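Local coordinates for protein XRE family transcriptional regulator (Pseudomonas putida, PDB 6F8S) that probably acts as the antitoxin of a toxin-antitoxin pair, binding the Killer protein and, through its helix-turn-helix fold, operator DNA, at residues C[14-19]-C[43-48]. Numbering follows the deposited sequence.
Sequences ILREEF and NILRER
Arg16 meets the C-terminal end of helix 38-45 with the edge of its guanidinium group. NE and NH2 both donate to the backbone oxygen of Leu45, a side-on grip in which Arg16 NH2 lies 3.0 Å and Arg16 NE 3.2 Å from Leu45 O. NH2 also donates to Glu47, with 2.6 Å between Arg16 NH2 and Glu47 OE2; this salt bridge uses the anti lone pair of the oxygen, and the carboxylate and guanidinium planes are only 15° apart. On the remaining side of the group, Arg16 NH1 reaches Glu17 OE2 of its own helix at 3.2 Å, in a nearly straight bond. The chain of Arg16 leaves the helix with CG opposite the backbone N (chi1 -176°) and bends at chi3, which turns the guanidinium edge to the carbonyl.

Beneath this polar layer, Leu45 CD2 lies against Arg16 CB (3.7 Å) and Leu15 CG (3.8 Å), while Leu15 CD2 faces Ile44 CG2. Leu15 also packs on Leu63 of helix 53-63 and Trp70 of helix 67-85, so the apolar contact joins the core between the helices.

Glu47, at positive phi, is the C' residue of the Schellman motif ending helix 38-45; its extended side chain carries the carboxylate to Arg16. Arg16 thus brings positive charge to this C-terminus, an interaction likely favoured by the helix dipole, though the two flanking carboxylates probably more than offset that charge. Leu45 O, Glu47 OE2 and Glu17 OE2 together fix the guanidinium's rotation.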
# COMPACT_ATOMS: atom_id res chain seq x y z
N ILE C 14 -3.63 -15.18 -4.50
CA ILE C 14 -4.70 -15.09 -3.51
C ILE C 14 -6.04 -15.36 -4.17
O ILE C 14 -6.85 -16.13 -3.66
CB ILE C 14 -4.77 -13.71 -2.83
CG1 ILE C 14 -3.37 -13.23 -2.46
CG2 ILE C 14 -5.70 -13.76 -1.65
CD1 ILE C 14 -2.66 -14.13 -1.57
N LEU C 15 -6.25 -14.70 -5.30
CA LEU C 15 -7.47 -14.85 -6.05
C LEU C 15 -7.73 -16.32 -6.38
O LEU C 15 -8.79 -16.87 -6.04
CB LEU C 15 -7.41 -14.02 -7.34
CG LEU C 15 -8.76 -13.92 -8.04
CD1 LEU C 15 -9.84 -13.49 -7.04
CD2 LEU C 15 -8.68 -12.95 -9.21
N ARG C 16 -6.76 -16.97 -7.00
CA ARG C 16 -6.92 -18.37 -7.40
C ARG C 16 -7.14 -19.29 -6.19
O ARG C 16 -8.15 -19.99 -6.11
CB ARG C 16 -5.70 -18.84 -8.20
CG ARG C 16 -5.82 -20.23 -8.72
CD ARG C 16 -4.47 -20.76 -9.18
NE ARG C 16 -3.57 -19.69 -9.60
CZ ARG C 16 -2.44 -19.38 -8.98
NH1 ARG C 16 -2.07 -20.04 -7.89
NH2 ARG C 16 -1.68 -18.39 -9.43
N GLU C 17 -6.21 -19.25 -5.24
CA GLU C 17 -6.17 -20.23 -4.16
C GLU C 17 -7.12 -19.97 -3.01
O GLU C 17 -7.53 -20.91 -2.33
CB GLU C 17 -4.75 -20.33 -3.61
CG GLU C 17 -3.73 -20.69 -4.66
CD GLU C 17 -3.94 -22.08 -5.20
OE1 GLU C 17 -4.23 -23.00 -4.40
OE2 GLU C 17 -3.83 -22.26 -6.44
N GLU C 18 -7.46 -18.71 -2.77
CA GLU C 18 -8.25 -18.39 -1.60
C GLU C 18 -9.71 -18.06 -1.95
O GLU C 18 -10.57 -18.02 -1.06
CB GLU C 18 -7.61 -17.23 -0.84
CG GLU C 18 -6.13 -17.43 -0.51
CD GLU C 18 -5.89 -18.50 0.53
OE1 GLU C 18 -6.86 -18.97 1.17
OE2 GLU C 18 -4.71 -18.87 0.73
N PHE C 19 -9.98 -17.83 -3.24
CA PHE C 19 -11.36 -17.65 -3.69
C PHE C 19 -11.79 -18.69 -4.72
O PHE C 19 -12.76 -19.41 -4.49
CB PHE C 19 -11.55 -16.25 -4.27
CG PHE C 19 -11.62 -15.19 -3.24
CD1 PHE C 19 -10.48 -14.51 -2.86
CD2 PHE C 19 -12.82 -14.88 -2.63
CE1 PHE C 19 -10.54 -13.50 -1.90
CE2 PHE C 19 -12.89 -13.88 -1.67
CZ PHE C 19 -11.75 -13.19 -1.31
N ASN C 43 -5.00 -13.23 -17.01
CA ASN C 43 -3.78 -12.48 -16.73
C ASN C 43 -3.41 -12.46 -15.26
O ASN C 43 -2.25 -12.64 -14.88
CB ASN C 43 -3.93 -11.04 -17.21
CG ASN C 43 -3.01 -10.70 -18.37
OD1 ASN C 43 -2.30 -11.56 -18.90
ND2 ASN C 43 -3.02 -9.43 -18.77
N ILE C 44 -4.42 -12.23 -14.43
CA ILE C 44 -4.24 -12.15 -12.99
C ILE C 44 -4.16 -13.55 -12.39
O ILE C 44 -3.23 -13.85 -11.65
CB ILE C 44 -5.40 -11.36 -12.34
CG1 ILE C 44 -5.49 -9.97 -12.96
CG2 ILE C 44 -5.24 -11.32 -10.83
CD1 ILE C 44 -6.59 -9.11 -12.40
N LEU C 45 -5.12 -14.40 -12.71
CA LEU C 45 -5.13 -15.75 -12.17
C LEU C 45 -3.86 -16.53 -12.55
O LEU C 45 -3.35 -17.35 -11.76
CB LEU C 45 -6.38 -16.49 -12.65
CG LEU C 45 -7.68 -16.11 -11.93
CD1 LEU C 45 -8.88 -16.75 -12.59
CD2 LEU C 45 -7.59 -16.54 -10.47
N ARG C 46 -3.34 -16.28 -13.74
CA ARG C 46 -2.15 -17.00 -14.17
C ARG C 46 -0.92 -16.21 -13.77
O ARG C 46 0.20 -16.55 -14.15
CB ARG C 46 -2.17 -17.26 -15.67
CG ARG C 46 -1.81 -16.04 -16.50
N GLU C 47 -1.14 -15.16 -12.97
CA GLU C 47 -0.09 -14.29 -12.44
C GLU C 47 0.76 -13.68 -13.55
O GLU C 47 1.96 -13.47 -13.38
CB GLU C 47 0.80 -15.05 -11.45
CG GLU C 47 0.05 -15.62 -10.25
CD GLU C 47 0.97 -16.34 -9.27
OE1 GLU C 47 2.15 -15.93 -9.12
OE2 GLU C 47 0.53 -17.33 -8.65
N ARG C 48 0.13 -13.35 -14.67
CA ARG C 48 0.84 -12.75 -15.79
C ARG C 48 0.81 -11.22 -15.79
O ARG C 48 1.63 -10.60 -16.46
CB ARG C 48 0.27 -13.28 -17.11